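Local atomic coordinates of DNA photolyase (Agrobacterium tumefaciens, PDB entry 4U63), a protein that probably repairs cyclobutane pyrimidine dimers in ultraviolet-damaged DNA with light, using a flavin-adenine dinucleotide cofactor and a methenyltetrahydrofolate antenna. Residues A[358-362]-A[363-367]; A[382-385]-A[386-390]; A[393-396]-A[397-400]. All coordinates share one frame; numbering follows the deposited sequence. Where two conformers were deposited one is given.

Contact 1: A[358-362]-A[363-367]; sequences GTMHN and RVRMI. With FAD (flavin-adenine dinucleotide), chain C.
At the N-terminal start of helix 362-375, on the wall of the flavin pocket, Arg365 reaches back along its own chain to the carbonyl of Met360. NE and NH2 both bond to Met360 O, side-on and in the guanidinium plane. The NE bond is short and nearly straight (2.9 Å from Arg365 NE to Met360 O, 167°); the NH2 bond is longer and more bent. CG of Arg365 stands anti to the carbonyl carbon (chi1 -65°), and the chain then runs extended to NE, which carries Arg365 NH1 to 3.2 Å from FAD C4X on the isoalloxazine. NH2 has a second, charged partner in Asp393, so the rotation of the guanidinium is fixed by Met360 O and Asp393 together; FAD O2' lies over one face, offset toward the rim. From the same turn Asn362 OD1 accepts a hydrogen bond from FAD O2', at 2.6 Å. His361 is the N-cap: its ND1 takes a weak bond from Arg363 N, while its carbonyl receives Arg365 N in the first helical turn. Met360 packs its SD 3.9 Å from Val364 CG1. Together these form an N-capped helix start that presents an arginine to the isoalloxazine and an asparagine to the ribityl chain of a photolyase's FAD.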
loop_
_atom_site.group_PDB
_atom_site.type_symbol
_atom_site.label_atom_id
_atom_site.label_comp_id
_atom_site.label_asym_id
_atom_site.label_seq_id
_atom_site.Cartn_x
_atom_site.Cartn_y
_atom_site.Cartn_z
ATOM N N GLY A 358 11.190 1.246 4.334
ATOM C CA GLY A 358 9.753 1.056 4.432
ATOM C C GLY A 358 9.098 0.578 3.158
ATOM O O GLY A 358 7.890 0.721 2.996
ATOM N N THR A 359 9.885 -0.000 2.258
ATOM C CA THR A 359 9.361 -0.531 1.012
ATOM C C THR A 359 10.285 -1.616 0.487
ATOM O O THR A 359 11.389 -1.788 0.976
ATOM C CB THR A 359 9.173 0.578 -0.044
ATOM O OG1 THR A 359 8.378 0.085 -1.121
ATOM C CG2 THR A 359 10.517 1.098 -0.569
ATOM N N MET A 360 9.820 -2.337 -0.523
ATOM C CA MET A 360 10.617 -3.378 -1.138
ATOM C C MET A 360 10.231 -3.484 -2.596
ATOM O O MET A 360 9.047 -3.364 -2.945
ATOM C CB MET A 360 10.398 -4.713 -0.419
ATOM C CG MET A 360 11.387 -5.810 -0.807
ATOM S SD MET A 360 10.989 -7.441 -0.159
ATOM C CE MET A 360 10.717 -7.065 1.578
ATOM N N HIS A 361 11.221 -3.707 -3.453
ATOM C CA HIS A 361 10.946 -3.912 -4.884
ATOM C C HIS A 361 9.978 -5.087 -5.062
ATOM O O HIS A 361 10.121 -6.102 -4.389
ATOM C CB HIS A 361 12.246 -4.182 -5.625
ATOM C CG HIS A 361 12.093 -4.207 -7.105
ATOM N ND1 HIS A 361 11.745 -5.345 -7.786
ATOM C CD2 HIS A 361 12.233 -3.234 -8.037
ATOM C CE1 HIS A 361 11.685 -5.082 -9.079
ATOM N NE2 HIS A 361 11.974 -3.806 -9.258
ATOM N N ASN A 362 9.003 -4.959 -5.969
ATOM C CA ASN A 362 7.970 -6.002 -6.119
ATOM C C ASN A 362 8.498 -7.410 -6.406
ATOM O O ASN A 362 8.008 -8.396 -5.836
ATOM C CB ASN A 362 6.951 -5.660 -7.203
ATOM C CG ASN A 362 5.912 -6.777 -7.381
ATOM O OD1 ASN A 362 5.043 -6.967 -6.531
ATOM N ND2 ASN A 362 6.027 -7.542 -8.470
ATOM N N ARG A 363 9.455 -7.513 -7.314
ATOM C CA ARG A 363 10.079 -8.808 -7.602
ATOM C C ARG A 363 10.639 -9.437 -6.330
ATOM O O ARG A 363 10.482 -10.630 -6.094
ATOM C CB ARG A 363 11.164 -8.682 -8.671
ATOM C CG ARG A 363 11.948 -9.959 -8.965
ATOM C CD ARG A 363 11.076 -11.156 -9.310
ATOM N NE ARG A 363 10.287 -10.952 -10.518
ATOM C CZ ARG A 363 9.533 -11.890 -11.092
ATOM N NH1 ARG A 363 9.449 -13.117 -10.571
ATOM N NH2 ARG A 363 8.850 -11.603 -12.198
ATOM N N VAL A 364 11.272 -8.615 -5.504
ATOM C CA VAL A 364 11.884 -9.109 -4.286
ATOM C C VAL A 364 10.796 -9.437 -3.242
ATOM O O VAL A 364 10.967 -10.383 -2.452
ATOM C CB VAL A 364 12.985 -8.146 -3.776
ATOM C CG1 VAL A 364 13.691 -8.748 -2.589
ATOM C CG2 VAL A 364 14.004 -7.875 -4.889
ATOM N N ARG A 365 9.677 -8.695 -3.239
ATOM C CA ARG A 365 8.538 -9.083 -2.381
ATOM C C ARG A 365 8.086 -10.505 -2.686
ATOM O O ARG A 365 7.840 -11.293 -1.771
ATOM C CB ARG A 365 7.347 -8.132 -2.511
ATOM C CG ARG A 365 7.609 -6.728 -2.034
ATOM C CD ARG A 365 6.339 -5.921 -1.838
ATOM N NE ARG A 365 6.623 -4.493 -1.919
ATOM C CZ ARG A 365 5.823 -3.497 -1.530
ATOM N NH1 ARG A 365 4.635 -3.714 -0.966
ATOM N NH2 ARG A 365 6.241 -2.247 -1.699
ATOM N N MET A 366 7.976 -10.834 -3.975
ATOM C CA MET A 366 7.579 -12.184 -4.373
ATOM C C MET A 366 8.609 -13.218 -3.896
ATOM O O MET A 366 8.253 -14.276 -3.383
ATOM C CB MET A 366 7.409 -12.281 -5.892
ATOM C CG MET A 366 6.304 -11.414 -6.463
ATOM S SD MET A 366 6.289 -11.451 -8.270
ATOM C CE MET A 366 5.721 -13.126 -8.537
ATOM N N ILE A 367 9.890 -12.896 -4.054
ATOM C CA ILE A 367 10.972 -13.800 -3.647
ATOM C C ILE A 367 10.985 -14.023 -2.133
ATOM O O ILE A 367 11.099 -15.171 -1.691
ATOM C CB ILE A 367 12.354 -13.303 -4.131
ATOM C CG1 ILE A 367 12.421 -13.353 -5.671
ATOM C CG2 ILE A 367 13.477 -14.156 -3.546
ATOM C CD1 ILE A 367 13.557 -12.550 -6.267
HETATM P PA FAD C . 4.838 0.570 -9.823
HETATM O O1A FAD C . 5.526 -0.531 -10.563
HETATM O O2A FAD C . 5.214 1.983 -10.122
HETATM O O5B FAD C . 3.263 0.318 -10.002
HETATM C C5B FAD C . 2.307 1.381 -9.925
HETATM C C4B FAD C . 1.214 1.086 -8.908
HETATM O O4B FAD C . 0.495 -0.099 -9.248
HETATM C C3B FAD C . 1.736 0.848 -7.510
HETATM O O3B FAD C . 2.045 2.076 -6.832
HETATM C C2B FAD C . 0.602 0.064 -6.886
HETATM O O2B FAD C . -0.447 0.924 -6.434
HETATM C C1B FAD C . 0.096 -0.765 -8.040
HETATM N N9A FAD C . 0.654 -2.135 -8.089
HETATM C C8A FAD C . 1.759 -2.516 -8.754
HETATM N N7A FAD C . 1.976 -3.841 -8.623
HETATM C C5A FAD C . 0.973 -4.339 -7.868
HETATM C C6A FAD C . 0.617 -5.664 -7.353
HETATM N N6A FAD C . 1.388 -6.732 -7.639
HETATM N N1A FAD C . -0.497 -5.753 -6.592
HETATM C C2A FAD C . -1.259 -4.673 -6.301
HETATM N N3A FAD C . -0.980 -3.431 -6.749
HETATM C C4A FAD C . 0.105 -3.215 -7.518
HETATM N N1 FAD C . 1.288 -3.135 -2.906
HETATM C C2 FAD C . 0.716 -2.193 -2.124
HETATM O O2 FAD C . 0.348 -1.134 -2.680
HETATM N N3 FAD C . 0.536 -2.378 -0.792
HETATM C C4 FAD C . 0.917 -3.519 -0.164
HETATM O O4 FAD C . 0.735 -3.692 1.070
HETATM C C4X FAD C . 1.560 -4.586 -0.958
HETATM N N5 FAD C . 2.003 -5.758 -0.416
HETATM C C5X FAD C . 2.567 -6.724 -1.199
HETATM C C6 FAD C . 2.992 -7.929 -0.656
HETATM C C7 FAD C . 3.584 -8.919 -1.446
HETATM C C7M FAD C . 4.041 -10.224 -0.836
HETATM C C8 FAD C . 3.773 -8.685 -2.895
HETATM C C8M FAD C . 4.402 -9.721 -3.801
HETATM C C9 FAD C . 3.359 -7.497 -3.437
HETATM C C9A FAD C . 2.760 -6.497 -2.667
HETATM N N10 FAD C . 2.338 -5.261 -3.239
HETATM C C10 FAD C . 1.732 -4.305 -2.406
HETATM C "C1'" FAD C . 2.431 -4.991 -4.680
HETATM C "C2'" FAD C . 3.657 -4.309 -5.246
HETATM O "O2'" FAD C . 4.828 -5.033 -4.848
HETATM C "C3'" FAD C . 3.742 -2.850 -4.843
HETATM O "O3'" FAD C . 2.545 -2.158 -5.187
HETATM C "C4'" FAD C . 4.933 -2.208 -5.554
HETATM O "O4'" FAD C . 6.139 -2.762 -5.034
HETATM C "C5'" FAD C . 4.906 -0.710 -5.331
HETATM O "O5'" FAD C . 6.010 -0.053 -5.972
HETATM P P FAD C . 5.701 1.079 -7.069
HETATM O O1P FAD C . 7.000 1.653 -7.515
HETATM O O2P FAD C . 4.701 2.065 -6.534
HETATM O O3P FAD C . 5.023 0.223 -8.247
#

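Contact 2: A[382-385]-A[386-390]; sequences KGEK and WFRDT. With MHF (5,10-methenyl-6,7,8-trihydrofolic acid), chain B.
Arg388 lays one face of its guanidinium over the backbone and first side-chain carbons of Lys385: Lys385 CA lies over the centre, 4.2 Å above the plane, and in the conformer given Lys385 CG comes within 3.4 Å of Arg388 NH1. The two chains run side by side and point the same way, leaving Lys385 NZ 4.6 Å from Arg388 NH1. Glu384 may offset this nearness of like charges, its OE1 making a salt bridge to NH1 (3.0 Å from Glu384 OE1 to Arg388 NH1). Glu384 and Lys385 each have a second conformer, so these side-chain contacts are doubtful to that extent. The bond uses the syn lone pair of OE1 but is bent (133°), with OE1 tilted out of the guanidinium plane and the two planes turned steeply against each other. A bend at chi2 (-86°) turns the Glu384 carboxylate forward, toward Arg388 one turn on, where its oxygens also touch Arg388 CD. On the indole of Trp386, one face carries Thr390 CG2, offset toward the rim, and Thr390 OG1 donates to Trp386 O. The Phe387 ring has Gly383 O obliquely beside it.

Backbone bonds from residue i+4 to i continue through Asp389 N to Lys385 O. At the C-terminal end the carbonyls of Asp389 and Thr390 accept from N8 and NA2 of the antenna folate, the first at 2.9 Å from Asp389 O to MHF N8 and almost straight (176°). Helix 380-390 thus lies with Trp386 and Phe387 against helices 331-338 and 345-357, Phe387 also meeting Arg365 of helix 362-375, and Glu384 and Arg388 against helix 398-407.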
loop_
_atom_site.group_PDB
_atom_site.type_symbol
_atom_site.label_atom_id
_atom_site.label_comp_id
_atom_site.label_asym_id
_atom_site.label_seq_id
_atom_site.Cartn_x
_atom_site.Cartn_y
_atom_site.Cartn_z
ATOM N N LYS A 382 1.815 -14.739 8.911
ATOM C CA LYS A 382 2.893 -14.115 9.688
ATOM C C LYS A 382 3.679 -13.127 8.832
ATOM O O LYS A 382 4.029 -12.043 9.294
ATOM C CB LYS A 382 3.814 -15.166 10.291
ATOM C CG LYS A 382 3.140 -15.964 11.403
ATOM C CD LYS A 382 3.938 -17.191 11.793
ATOM C CE LYS A 382 5.243 -16.858 12.494
ATOM N NZ LYS A 382 5.041 -16.177 13.802
ATOM N N GLY A 383 3.954 -13.501 7.587
ATOM C CA GLY A 383 4.613 -12.592 6.643
ATOM C C GLY A 383 3.750 -11.375 6.329
ATOM O O GLY A 383 4.235 -10.244 6.280
ATOM N N GLU A 384 2.461 -11.623 6.105
ATOM C CA GLU A 384 1.486 -10.562 5.870
ATOM C C GLU A 384 1.503 -9.540 7.016
ATOM O O GLU A 384 1.535 -8.317 6.779
ATOM C CB GLU A 384 0.084 -11.185 5.700
ATOM C CG GLU A 384 -0.973 -10.249 5.125
ATOM C CD GLU A 384 -1.685 -9.374 6.149
ATOM O OE1 GLU A 384 -1.621 -9.646 7.365
ATOM O OE2 GLU A 384 -2.333 -8.395 5.725
ATOM N N LYS A 385 1.487 -10.039 8.258
ATOM C CA LYS A 385 1.518 -9.170 9.438
ATOM C C LYS A 385 2.816 -8.383 9.538
ATOM O O LYS A 385 2.797 -7.216 9.896
ATOM C CB LYS A 385 1.297 -9.967 10.725
ATOM C CG LYS A 385 -0.122 -10.472 10.875
ATOM C CD LYS A 385 -0.378 -11.133 12.221
ATOM C CE LYS A 385 -1.777 -11.736 12.290
ATOM N NZ LYS A 385 -2.029 -12.765 11.250
ATOM N N TRP A 386 3.940 -9.014 9.214
ATOM C CA TRP A 386 5.236 -8.317 9.241
ATOM C C TRP A 386 5.224 -7.161 8.234
ATOM O O TRP A 386 5.613 -6.043 8.557
ATOM C CB TRP A 386 6.404 -9.261 8.930
ATOM C CG TRP A 386 7.733 -8.537 8.930
ATOM C CD1 TRP A 386 8.486 -8.184 7.836
ATOM C CD2 TRP A 386 8.439 -8.044 10.072
ATOM N NE1 TRP A 386 9.620 -7.516 8.238
ATOM C CE2 TRP A 386 9.618 -7.416 9.601
ATOM C CE3 TRP A 386 8.197 -8.077 11.443
ATOM C CZ2 TRP A 386 10.551 -6.824 10.463
ATOM C CZ3 TRP A 386 9.138 -7.491 12.308
ATOM C CH2 TRP A 386 10.291 -6.876 11.809
ATOM N N PHE A 387 4.734 -7.441 7.024
ATOM C CA PHE A 387 4.613 -6.412 5.986
ATOM C C PHE A 387 3.683 -5.284 6.423
ATOM O O PHE A 387 3.949 -4.123 6.154
ATOM C CB PHE A 387 4.104 -7.022 4.672
ATOM C CG PHE A 387 5.188 -7.583 3.777
ATOM C CD1 PHE A 387 6.407 -8.051 4.283
ATOM C CD2 PHE A 387 4.978 -7.657 2.408
ATOM C CE1 PHE A 387 7.376 -8.568 3.436
ATOM C CE2 PHE A 387 5.950 -8.174 1.561
ATOM C CZ PHE A 387 7.148 -8.628 2.069
ATOM N N ARG A 388 2.587 -5.632 7.089
ATOM C CA ARG A 388 1.651 -4.636 7.622
ATOM C C ARG A 388 2.325 -3.626 8.550
ATOM O O ARG A 388 1.944 -2.458 8.567
ATOM C CB ARG A 388 0.488 -5.310 8.369
ATOM C CG ARG A 388 -0.840 -5.252 7.639
ATOM C CD ARG A 388 -1.886 -6.189 8.246
ATOM N NE ARG A 388 -1.820 -6.256 9.709
ATOM C CZ ARG A 388 -2.179 -7.313 10.448
ATOM N NH1 ARG A 388 -2.640 -8.435 9.882
ATOM N NH2 ARG A 388 -2.070 -7.252 11.775
ATOM N N ASP A 389 3.313 -4.083 9.320
ATOM C CA ASP A 389 4.003 -3.223 10.286
ATOM C C ASP A 389 5.148 -2.422 9.681
ATOM O O ASP A 389 5.568 -1.403 10.266
ATOM C CB ASP A 389 4.538 -4.055 11.459
ATOM C CG ASP A 389 4.904 -3.195 12.680
ATOM O OD1 ASP A 389 4.154 -2.256 13.040
ATOM O OD2 ASP A 389 5.944 -3.463 13.298
ATOM N N THR A 390 5.659 -2.865 8.530
ATOM C CA THR A 390 6.917 -2.322 7.990
ATOM C C THR A 390 6.816 -1.582 6.655
ATOM O O THR A 390 7.725 -0.830 6.307
ATOM C CB THR A 390 7.961 -3.437 7.839
ATOM O OG1 THR A 390 7.402 -4.517 7.080
ATOM C CG2 THR A 390 8.393 -3.953 9.209
HETATM N N1 MHF B . 9.162 -0.480 9.680
HETATM C C2 MHF B . 10.285 -0.325 8.971
HETATM N NA2 MHF B . 10.175 -0.270 7.630
HETATM N N3 MHF B . 11.522 -0.205 9.561
HETATM C C4 MHF B . 11.655 -0.263 10.898
HETATM O O4 MHF B . 12.765 -0.165 11.448
HETATM C C4A MHF B . 10.438 -0.433 11.705
HETATM N N5 MHF B . 10.416 -0.561 13.083
HETATM C C6 MHF B . 9.281 -1.161 13.787
HETATM C C7 MHF B . 8.022 -0.526 13.187
HETATM N N8 MHF B . 8.017 -0.690 11.729
HETATM C C8A MHF B . 9.155 -0.561 11.010
HETATM C C9 MHF B . 9.571 -0.883 15.275
HETATM N N10 MHF B . 10.804 -0.070 15.272
HETATM C C11 MHF B . 11.469 -0.309 14.001
HETATM C C12 MHF B . 13.374 0.014 18.637
HETATM C C13 MHF B . 13.894 -0.377 17.394
HETATM C C14 MHF B . 13.079 -0.428 16.278
HETATM C C15 MHF B . 11.709 -0.096 16.377
HETATM C C16 MHF B . 11.202 0.318 17.601
HETATM C C17 MHF B . 12.024 0.371 18.723
HETATM C C MHF B . 14.243 0.101 19.866
HETATM O O MHF B . 13.761 0.639 20.851
HETATM N N MHF B . 15.510 -0.333 19.832
HETATM C CA MHF B . 16.482 -0.139 20.897
HETATM C CB MHF B . 16.902 -1.459 21.542
HETATM C CG MHF B . 15.803 -2.519 21.556
HETATM C CD MHF B . 15.600 -3.243 20.236
HETATM O OE1 MHF B . 16.409 -3.082 19.298
HETATM O OE2 MHF B . 14.607 -3.991 20.125
HETATM C CT MHF B . 17.698 0.559 20.342
HETATM O O1 MHF B . 17.914 1.739 20.694
HETATM O O2 MHF B . 18.454 -0.048 19.547
#

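Contact 3: A[393-396]-A[397-400]; sequences DADP and ASNA. With FAD (flavin-adenine dinucleotide), chain C.
Asp395 reaches forward to the amides of Ala397 and Ser398. Its CB lies 3.6 Å from FAD N3, so the side chain begins against the pyrimidine end of the isoalloxazine. CG stands anti to the backbone N (chi1 -175°), which swings the carboxylate toward the helix start. Asp395 OD1 accepts two hydrogen bonds there, 2.9 Å from Ala397 N and 3.0 Å from Ser398 N; the Ser398 bond is the straighter (167° against 143°). Both amides meet OD1 on its anti side, from opposite faces of the carboxylate plane. OD2 turns elsewhere, to the hydroxyl of Tyr304 on helix 287-309.

The bond from OD1 to the amide two residues on closes an Asx turn; with the further bond to Ser398 N, and Asn399 N bonding back to Asp395 O, Asp395 caps the turn leading into helix 398-407. A water lies within hydrogen-bonding distance of Pro396 O and accepts weakly from Ala400 N. The same loop reads the flavin edge with its backbone: Asp393 O accepts from FAD N3 at 2.8 Å, and Asp395 N donates to FAD O4 at 3.0 Å. From the helix Asn399 brings OD1 to 3.3 Å from FAD N5, while its ND2 is held by the carbonyl of Glu384. Ser398 CB packs against the ring near C2 and N1, and Ser398 OG lies 3.6 Å from FAD C2A, on the adenine that the U-shaped cofactor folds back toward the flavin.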
loop_
_atom_site.group_PDB
_atom_site.type_symbol
_atom_site.label_atom_id
_atom_site.label_comp_id
_atom_site.label_asym_id
_atom_site.label_seq_id
_atom_site.Cartn_x
_atom_site.Cartn_y
_atom_site.Cartn_z
ATOM N N ASP A 393 3.445 1.503 2.362
ATOM C CA ASP A 393 2.315 1.287 1.425
ATOM C C ASP A 393 1.355 0.179 1.823
ATOM O O ASP A 393 0.485 -0.191 1.019
ATOM C CB ASP A 393 2.805 1.092 -0.044
ATOM C CG ASP A 393 3.557 -0.229 -0.286
ATOM O OD1 ASP A 393 3.457 -1.203 0.500
ATOM O OD2 ASP A 393 4.278 -0.288 -1.301
ATOM N N ALA A 394 1.477 -0.337 3.056
ATOM C CA ALA A 394 0.623 -1.432 3.497
ATOM C C ALA A 394 -0.828 -1.161 3.133
ATOM O O ALA A 394 -1.393 -0.125 3.508
ATOM C CB ALA A 394 0.759 -1.665 4.989
ATOM N N ASP A 395 -1.427 -2.110 2.414
ATOM C CA ASP A 395 -2.782 -1.961 1.910
ATOM C C ASP A 395 -3.580 -3.226 2.237
ATOM O O ASP A 395 -3.095 -4.336 2.003
ATOM C CB ASP A 395 -2.738 -1.678 0.408
ATOM C CG ASP A 395 -4.088 -1.398 -0.159
ATOM O OD1 ASP A 395 -4.818 -2.383 -0.422
ATOM O OD2 ASP A 395 -4.426 -0.193 -0.314
ATOM N N PRO A 396 -4.801 -3.070 2.785
ATOM C CA PRO A 396 -5.561 -4.256 3.227
ATOM C C PRO A 396 -5.983 -5.199 2.089
ATOM O O PRO A 396 -6.253 -6.369 2.332
ATOM C CB PRO A 396 -6.790 -3.644 3.909
ATOM C CG PRO A 396 -6.955 -2.319 3.254
ATOM C CD PRO A 396 -5.575 -1.827 2.986
ATOM N N ALA A 397 -6.041 -4.692 0.863
ATOM C CA ALA A 397 -6.354 -5.518 -0.289
ATOM C C ALA A 397 -5.084 -6.057 -0.934
ATOM O O ALA A 397 -4.953 -7.256 -1.149
ATOM C CB ALA A 397 -7.148 -4.721 -1.286
ATOM N N SER A 398 -4.133 -5.174 -1.239
ATOM C CA SER A 398 -2.967 -5.602 -2.020
ATOM C C SER A 398 -2.007 -6.504 -1.268
ATOM O O SER A 398 -1.455 -7.432 -1.845
ATOM C CB SER A 398 -2.220 -4.403 -2.579
ATOM O OG SER A 398 -3.071 -3.618 -3.376
ATOM N N ASN A 399 -1.811 -6.243 0.019
ATOM C CA ASN A 399 -0.929 -7.079 0.818
ATOM C C ASN A 399 -1.495 -8.507 0.910
ATOM O O ASN A 399 -0.843 -9.475 0.505
ATOM C CB ASN A 399 -0.733 -6.458 2.201
ATOM C CG ASN A 399 0.451 -7.031 2.951
ATOM O OD1 ASN A 399 1.452 -7.433 2.359
ATOM N ND2 ASN A 399 0.344 -7.061 4.275
ATOM N N ALA A 400 -2.725 -8.621 1.398
ATOM C CA ALA A 400 -3.398 -9.919 1.514
ATOM C C ALA A 400 -3.460 -10.682 0.194
ATOM O O ALA A 400 -3.128 -11.862 0.132
ATOM C CB ALA A 400 -4.810 -9.740 2.065
HETATM P PA FAD C . 4.838 0.570 -9.823
HETATM O O1A FAD C . 5.526 -0.531 -10.563
HETATM O O2A FAD C . 5.214 1.983 -10.122
HETATM O O5B FAD C . 3.263 0.318 -10.002
HETATM C C5B FAD C . 2.307 1.381 -9.925
HETATM C C4B FAD C . 1.214 1.086 -8.908
HETATM O O4B FAD C . 0.495 -0.099 -9.248
HETATM C C3B FAD C . 1.736 0.848 -7.510
HETATM O O3B FAD C . 2.045 2.076 -6.832
HETATM C C2B FAD C . 0.602 0.064 -6.886
HETATM O O2B FAD C . -0.447 0.924 -6.434
HETATM C C1B FAD C . 0.096 -0.765 -8.040
HETATM N N9A FAD C . 0.654 -2.135 -8.089
HETATM C C8A FAD C . 1.759 -2.516 -8.754
HETATM N N7A FAD C . 1.976 -3.841 -8.623
HETATM C C5A FAD C . 0.973 -4.339 -7.868
HETATM C C6A FAD C . 0.617 -5.664 -7.353
HETATM N N6A FAD C . 1.388 -6.732 -7.639
HETATM N N1A FAD C . -0.497 -5.753 -6.592
HETATM C C2A FAD C . -1.259 -4.673 -6.301
HETATM N N3A FAD C . -0.980 -3.431 -6.749
HETATM C C4A FAD C . 0.105 -3.215 -7.518
HETATM N N1 FAD C . 1.288 -3.135 -2.906
HETATM C C2 FAD C . 0.716 -2.193 -2.124
HETATM O O2 FAD C . 0.348 -1.134 -2.680
HETATM N N3 FAD C . 0.536 -2.378 -0.792
HETATM C C4 FAD C . 0.917 -3.519 -0.164
HETATM O O4 FAD C . 0.735 -3.692 1.070
HETATM C C4X FAD C . 1.560 -4.586 -0.958
HETATM N N5 FAD C . 2.003 -5.758 -0.416
HETATM C C5X FAD C . 2.567 -6.724 -1.199
HETATM C C6 FAD C . 2.992 -7.929 -0.656
HETATM C C7 FAD C . 3.584 -8.919 -1.446
HETATM C C7M FAD C . 4.041 -10.224 -0.836
HETATM C C8 FAD C . 3.773 -8.685 -2.895
HETATM C C8M FAD C . 4.402 -9.721 -3.801
HETATM C C9 FAD C . 3.359 -7.497 -3.437
HETATM C C9A FAD C . 2.760 -6.497 -2.667
HETATM N N10 FAD C . 2.338 -5.261 -3.239
HETATM C C10 FAD C . 1.732 -4.305 -2.406
HETATM C "C1'" FAD C . 2.431 -4.991 -4.680
HETATM C "C2'" FAD C . 3.657 -4.309 -5.246
HETATM O "O2'" FAD C . 4.828 -5.033 -4.848
HETATM C "C3'" FAD C . 3.742 -2.850 -4.843
HETATM O "O3'" FAD C . 2.545 -2.158 -5.187
HETATM C "C4'" FAD C . 4.933 -2.208 -5.554
HETATM O "O4'" FAD C . 6.139 -2.762 -5.034
HETATM C "C5'" FAD C . 4.906 -0.710 -5.331
HETATM O "O5'" FAD C . 6.010 -0.053 -5.972
HETATM P P FAD C . 5.701 1.079 -7.069
HETATM O O1P FAD C . 7.000 1.653 -7.515
HETATM O O2P FAD C . 4.701 2.065 -6.534
HETATM O O3P FAD C . 5.023 0.223 -8.247
HETATM O O HOH W 1 -3.752 -6.979 3.859
#

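Along the chain the contacts come in series, 1, 2, then 3, all within the FAD-binding part of the protein: contact 1 opens helix 362-375, contact 2 lies on the next helix, 380-390, and contact 3 leads into helix 398-407. Centres of contacts 1 and 2, and of 1 and 3, are about 13 Å apart, those of 2 and 3 about 10 Å. Phe387 joins contact 2 to contact 1 by packing on Met360 and Arg365. A salt bridge, 2.8 Å from Arg365 NH2 to Asp393 OD2, ties contact 1 to contact 3. Contacts 1 and 3 both bond FAD, forming part of its pocket, and Phe387 of contact 2 touches it too; helix 380-390 ends at the antenna folate, linking both chromophore sites.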